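Local coordinates for synaptic vesicle membrane protein VAT-1 homolog-like (Homo sapiens, PDB 4A27) that probably acts as an oxidoreductase of the quinone oxidoreductase subfamily of the zinc-containing alcohol dehydrogenase family, at residues N126-Y131 with G291-V296; V159-S164 with K310-S315. All coordinates share one frame; numbering follows the deposited sequence.

Interaction 1: N126-Y131 with G291-V296; sequences NFVTAY and GLIRGV. With EDO (1,2-ethanediol), chain E.
Val128 meets two residues of the crossing helix, chiefly through CG1. This methyl lies 3.7 Å from Ile293 CD1 and 4.0 Å from Val296 CG1, so one branch of the valine sits between an isoleucine tip and a valine branch. With chi1 at 172°, CG1 stands opposite the backbone N and reaches outward to the other helix. Ile293 starts off to one side, but its bends at chi1 and chi2 bring CD1 round to the valine. At their closest the two helix axes are still 10.4 Å apart, and the branched valines and the isoleucine bridge that gap with methyl groups; such side chains suit a contact that is buried and apolar, without a hydrogen bond across it. The axes cross at 99°, nearly at right angles, which confines the touching surface to the few residues at the crossing. Helix 124-137 and helix 290-305 belong to a medium-chain dehydrogenase/reductase subunit, in which a GroES-like domain is joined to a Rossmann-type nucleotide-binding domain. Leu280 and Leu284 of helix 280-285 add to the apolar surroundings of Ile293. Three residues on from Val128, Tyr131 comes alongside Val296, the two side chains running past each other in opposite directions. Val296 CG1 approaches the ring obliquely, 3.6 Å from Tyr131 CD1, and also lies 3.7 Å from Tyr131 CB; Val296 CG2 is 3.9 Å from Tyr131 CD1. CB and CD1 do the touching for the partly exposed tyrosine, whose ring also meets that of Phe135.

Interaction 2: V159-S164 with K310-S315; sequences VAQLCS and KPVVDS
Two hydrogen bonds join the side-chain amide of Gln161 to the backbone of Lys310. Lys310 N donates to Gln161 OE1 over 2.8 Å, nearly straight at 166°, and Gln161 NE2 returns a bond of 2.9 Å to Lys310 O. The acceptor lies almost in the amide plane of the glutamine, only 2° out of it. Glutamine suits the place because a carboxamide offers a donor and an acceptor side by side, matching the N-H and C=O of one residue; the paired bonds fix the rotation of the amide. Its chain is extended beyond CG (chi2 -178°), which carries the amide across from the helix. Van der Waals contact is slight: the Val312 CG2 methyl rests 3.8 Å from Gln161 NE2. As for charge, the lysine side chain leads away from the glutamine and forms a salt bridge with Glu119. Ser164 OG donates to Gln161 O, three residues back, over 2.6 Å. The whole is a side-chain-to-backbone tie from helix 154-163 of the Rossmann-type domain to the chain as it returns to the sheet containing strands 313-317 and 337-341, within the two-domain build of medium-chain dehydrogenases/reductases.

Overall arrangement
Interactions 1 and 2 lie about 14 Å apart, centre to centre, and are joined through helix 124-137. Its residues Phe127 and Ala130 turn from the crossing of interaction 1 toward helix 154-163: Ala130 CB lies 3.6 Å from Leu162 CD1, and Phe127 CZ is 3.7 Å from Gln161 OE1. The same ring reaches the other side of interaction 2, with Phe127 CE1 3.7 Å from Pro311 CA. Helix 290-305 leads into strand 313-317, so the second segments of both contacts are consecutive elements, and Leu162 also packs on Leu300 and Leu303 of that helix. At the far end of interaction 1, a 1,2-ethanediol, probably from crystallisation, lies beside Arg294.

Interaction 1: N126-Y131 with G291-V296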
loop_
_atom_site.group_PDB
_atom_site.type_symbol
_atom_site.label_atom_id
_atom_site.label_comp_id
_atom_site.label_asym_id
_atom_site.label_seq_id
_atom_site.Cartn_x
_atom_site.Cartn_y
_atom_site.Cartn_z
ATOM N N ASN A 126 -18.513 -6.340 -7.104
ATOM C CA ASN A 126 -17.456 -7.328 -6.999
ATOM C C ASN A 126 -16.215 -6.920 -7.770
ATOM O O ASN A 126 -15.083 -7.021 -7.234
ATOM C CB ASN A 126 -17.907 -8.726 -7.406
ATOM C CG ASN A 126 -18.942 -9.335 -6.451
ATOM O OD1 ASN A 126 -19.131 -8.870 -5.341
ATOM N ND2 ASN A 126 -19.608 -10.386 -6.895
ATOM N N PHE A 127 -16.381 -6.479 -9.014
ATOM C CA PHE A 127 -15.217 -6.217 -9.834
ATOM C C PHE A 127 -14.513 -4.903 -9.483
ATOM O O PHE A 127 -13.277 -4.835 -9.543
ATOM C CB PHE A 127 -15.513 -6.327 -11.330
ATOM C CG PHE A 127 -15.553 -7.752 -11.815
ATOM C CD1 PHE A 127 -16.689 -8.535 -11.610
ATOM C CD2 PHE A 127 -14.440 -8.323 -12.430
ATOM C CE1 PHE A 127 -16.710 -9.881 -12.006
ATOM C CE2 PHE A 127 -14.457 -9.671 -12.842
ATOM C CZ PHE A 127 -15.609 -10.438 -12.627
ATOM N N VAL A 128 -15.261 -3.870 -9.083
ATOM C CA VAL A 128 -14.612 -2.638 -8.672
ATOM C C VAL A 128 -13.841 -2.915 -7.361
ATOM O O VAL A 128 -12.736 -2.452 -7.182
ATOM C CB VAL A 128 -15.616 -1.436 -8.512
ATOM C CG1 VAL A 128 -14.946 -0.255 -7.923
ATOM C CG2 VAL A 128 -16.245 -1.034 -9.880
ATOM N N THR A 129 -14.419 -3.680 -6.448
ATOM C CA THR A 129 -13.729 -3.970 -5.194
ATOM C C THR A 129 -12.400 -4.661 -5.482
ATOM O O THR A 129 -11.347 -4.297 -4.972
ATOM C CB THR A 129 -14.629 -4.839 -4.291
ATOM O OG1 THR A 129 -15.778 -4.078 -3.939
ATOM C CG2 THR A 129 -13.913 -5.328 -3.021
ATOM N N ALA A 130 -12.476 -5.689 -6.290
ATOM C CA ALA A 130 -11.324 -6.475 -6.682
ATOM C C ALA A 130 -10.265 -5.600 -7.314
ATOM O O ALA A 130 -9.098 -5.654 -6.962
ATOM C CB ALA A 130 -11.773 -7.570 -7.666
ATOM N N TYR A 131 -10.682 -4.733 -8.210
ATOM C CA TYR A 131 -9.735 -3.946 -8.968
ATOM C C TYR A 131 -9.056 -2.943 -8.041
ATOM O O TYR A 131 -7.814 -2.761 -8.068
ATOM C CB TYR A 131 -10.436 -3.213 -10.116
ATOM C CG TYR A 131 -9.496 -2.599 -11.067
ATOM C CD1 TYR A 131 -8.907 -1.373 -10.817
ATOM C CD2 TYR A 131 -9.133 -3.272 -12.226
ATOM C CE1 TYR A 131 -7.979 -0.825 -11.722
ATOM C CE2 TYR A 131 -8.239 -2.732 -13.099
ATOM C CZ TYR A 131 -7.655 -1.503 -12.848
ATOM O OH TYR A 131 -6.762 -0.973 -13.792
ATOM N N GLY A 291 -15.402 9.874 -9.225
ATOM C CA GLY A 291 -14.521 10.063 -10.400
ATOM C C GLY A 291 -13.501 8.940 -10.592
ATOM O O GLY A 291 -13.364 8.368 -11.686
ATOM N N LEU A 292 -12.769 8.644 -9.525
ATOM C CA LEU A 292 -11.841 7.519 -9.505
ATOM C C LEU A 292 -12.529 6.221 -9.917
ATOM O O LEU A 292 -12.012 5.468 -10.767
ATOM C CB LEU A 292 -11.254 7.358 -8.096
ATOM C CG LEU A 292 -10.368 6.116 -7.936
ATOM C CD1 LEU A 292 -9.148 6.185 -8.889
ATOM C CD2 LEU A 292 -9.963 5.983 -6.497
ATOM N N ILE A 293 -13.688 5.953 -9.304
ATOM C CA ILE A 293 -14.393 4.691 -9.525
ATOM C C ILE A 293 -14.785 4.577 -10.990
ATOM O O ILE A 293 -14.711 3.498 -11.568
ATOM C CB ILE A 293 -15.562 4.496 -8.562
ATOM C CG1 ILE A 293 -15.035 4.294 -7.125
ATOM C CG2 ILE A 293 -16.538 3.337 -9.021
ATOM C CD1 ILE A 293 -13.930 3.180 -6.976
ATOM N N ARG A 294 -15.114 5.690 -11.615
ATOM C CA ARG A 294 -15.485 5.685 -13.028
ATOM C C ARG A 294 -14.309 5.270 -13.881
ATOM O O ARG A 294 -14.490 4.530 -14.867
ATOM C CB ARG A 294 -16.014 7.050 -13.480
ATOM C CG ARG A 294 -16.465 7.109 -14.957
ATOM C CD ARG A 294 -17.373 8.331 -15.270
ATOM N NE ARG A 294 -18.548 8.273 -14.406
ATOM C CZ ARG A 294 -19.693 7.648 -14.690
ATOM N NH1 ARG A 294 -19.917 7.095 -15.867
ATOM N NH2 ARG A 294 -20.646 7.608 -13.790
ATOM N N GLY A 295 -13.119 5.772 -13.537
ATOM C CA GLY A 295 -11.877 5.280 -14.127
ATOM C C GLY A 295 -11.701 3.773 -14.019
ATOM O O GLY A 295 -11.429 3.108 -15.013
ATOM N N VAL A 296 -11.884 3.228 -12.813
ATOM C CA VAL A 296 -11.863 1.770 -12.624
ATOM C C VAL A 296 -12.895 1.050 -13.485
ATOM O O VAL A 296 -12.562 0.101 -14.204
ATOM C CB VAL A 296 -12.088 1.423 -11.135
ATOM C CG1 VAL A 296 -12.326 -0.103 -10.916
ATOM C CG2 VAL A 296 -10.902 1.965 -10.328
HETATM C C1 EDO E . -17.327 11.347 -13.497
HETATM O O1 EDO E . -18.115 10.186 -13.153
HETATM C C2 EDO E . -17.244 11.885 -12.107
HETATM O O2 EDO E . -17.972 10.779 -11.561
#

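Interaction 2: V159-S164 with K310-S315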
loop_
_atom_site.group_PDB
_atom_site.type_symbol
_atom_site.label_atom_id
_atom_site.label_comp_id
_atom_site.label_asym_id
_atom_site.label_seq_id
_atom_site.Cartn_x
_atom_site.Cartn_y
_atom_site.Cartn_z
ATOM N N VAL A 159 -11.292 -11.344 -8.228
ATOM C CA VAL A 159 -9.853 -11.248 -7.931
ATOM C C VAL A 159 -9.022 -12.247 -8.803
ATOM O O VAL A 159 -7.998 -11.871 -9.414
ATOM C CB VAL A 159 -9.564 -11.449 -6.408
ATOM C CG1 VAL A 159 -8.067 -11.696 -6.091
ATOM C CG2 VAL A 159 -10.072 -10.253 -5.507
ATOM N N ALA A 160 -9.487 -13.497 -8.927
ATOM C CA ALA A 160 -8.732 -14.529 -9.704
ATOM C C ALA A 160 -8.651 -14.133 -11.154
ATOM O O ALA A 160 -7.626 -14.255 -11.764
ATOM C CB ALA A 160 -9.362 -15.911 -9.582
ATOM N N GLN A 161 -9.735 -13.618 -11.705
ATOM C CA GLN A 161 -9.760 -13.276 -13.120
ATOM C C GLN A 161 -8.835 -12.082 -13.382
ATOM O O GLN A 161 -8.173 -12.035 -14.398
ATOM C CB GLN A 161 -11.190 -12.903 -13.549
ATOM C CG GLN A 161 -12.119 -14.096 -13.574
ATOM C CD GLN A 161 -13.496 -13.755 -14.043
ATOM O OE1 GLN A 161 -13.681 -12.766 -14.755
ATOM N NE2 GLN A 161 -14.476 -14.599 -13.706
ATOM N N LEU A 162 -8.847 -11.088 -12.486
ATOM C CA LEU A 162 -8.014 -9.918 -12.679
ATOM C C LEU A 162 -6.527 -10.233 -12.505
ATOM O O LEU A 162 -5.701 -9.692 -13.235
ATOM C CB LEU A 162 -8.421 -8.760 -11.755
ATOM C CG LEU A 162 -9.712 -8.084 -12.097
ATOM C CD1 LEU A 162 -10.196 -7.192 -10.916
ATOM C CD2 LEU A 162 -9.456 -7.289 -13.421
ATOM N N CYS A 163 -6.181 -11.101 -11.550
ATOM C CA CYS A 163 -4.782 -11.551 -11.421
ATOM C C CYS A 163 -4.268 -12.172 -12.748
ATOM O O CYS A 163 -3.100 -11.993 -13.113
ATOM C CB CYS A 163 -4.629 -12.568 -10.308
ATOM S SG CYS A 163 -4.780 -11.842 -8.633
ATOM N N SER A 164 -5.143 -12.881 -13.461
ATOM C CA SER A 164 -4.745 -13.533 -14.703
ATOM C C SER A 164 -4.471 -12.538 -15.826
ATOM O O SER A 164 -3.910 -12.925 -16.843
ATOM C CB SER A 164 -5.781 -14.580 -15.152
ATOM O OG SER A 164 -6.943 -13.976 -15.692
ATOM N N LYS A 310 -15.309 -11.867 -16.867
ATOM C CA LYS A 310 -16.708 -12.204 -17.016
ATOM C C LYS A 310 -17.284 -12.581 -15.639
ATOM O O LYS A 310 -16.809 -13.510 -14.988
ATOM C CB LYS A 310 -16.865 -13.369 -18.001
ATOM C CG LYS A 310 -18.300 -13.852 -18.196
ATOM C CD LYS A 310 -18.402 -14.879 -19.339
ATOM C CE LYS A 310 -19.831 -14.995 -19.900
ATOM N NZ LYS A 310 -20.195 -13.862 -20.807
ATOM N N PRO A 311 -18.302 -11.866 -15.198
ATOM C CA PRO A 311 -18.909 -12.165 -13.913
ATOM C C PRO A 311 -19.436 -13.598 -13.857
ATOM O O PRO A 311 -19.927 -14.113 -14.844
ATOM C CB PRO A 311 -20.022 -11.115 -13.789
ATOM C CG PRO A 311 -19.817 -10.139 -14.877
ATOM C CD PRO A 311 -18.930 -10.715 -15.887
ATOM N N VAL A 312 -19.276 -14.235 -12.706
ATOM C CA VAL A 312 -19.711 -15.613 -12.469
ATOM C C VAL A 312 -20.989 -15.459 -11.679
ATOM O O VAL A 312 -20.966 -14.867 -10.598
ATOM C CB VAL A 312 -18.711 -16.408 -11.615
ATOM C CG1 VAL A 312 -19.298 -17.787 -11.187
ATOM C CG2 VAL A 312 -17.387 -16.665 -12.393
ATOM N N VAL A 313 -22.103 -15.917 -12.248
ATOM C CA VAL A 313 -23.425 -15.775 -11.652
ATOM C C VAL A 313 -23.820 -17.115 -11.016
ATOM O O VAL A 313 -23.833 -18.135 -11.662
ATOM C CB VAL A 313 -24.462 -15.329 -12.663
ATOM C CG1 VAL A 313 -25.841 -15.215 -11.990
ATOM C CG2 VAL A 313 -24.068 -13.961 -13.299
ATOM N N ASP A 314 -24.117 -17.108 -9.730
ATOM C CA ASP A 314 -24.470 -18.361 -9.047
ATOM C C ASP A 314 -25.921 -18.796 -9.342
ATOM O O ASP A 314 -26.186 -19.973 -9.603
ATOM C CB ASP A 314 -24.329 -18.159 -7.556
ATOM C CG ASP A 314 -24.767 -19.385 -6.756
ATOM O OD1 ASP A 314 -24.039 -20.378 -6.746
ATOM O OD2 ASP A 314 -25.827 -19.345 -6.138
ATOM N N SER A 315 -26.844 -17.840 -9.272
ATOM C CA SER A 315 -28.277 -18.137 -9.282
ATOM C C SER A 315 -29.115 -16.863 -9.415
ATOM O O SER A 315 -28.688 -15.795 -9.034
ATOM C CB SER A 315 -28.653 -18.866 -7.994
ATOM O OG SER A 315 -28.167 -18.125 -6.892
#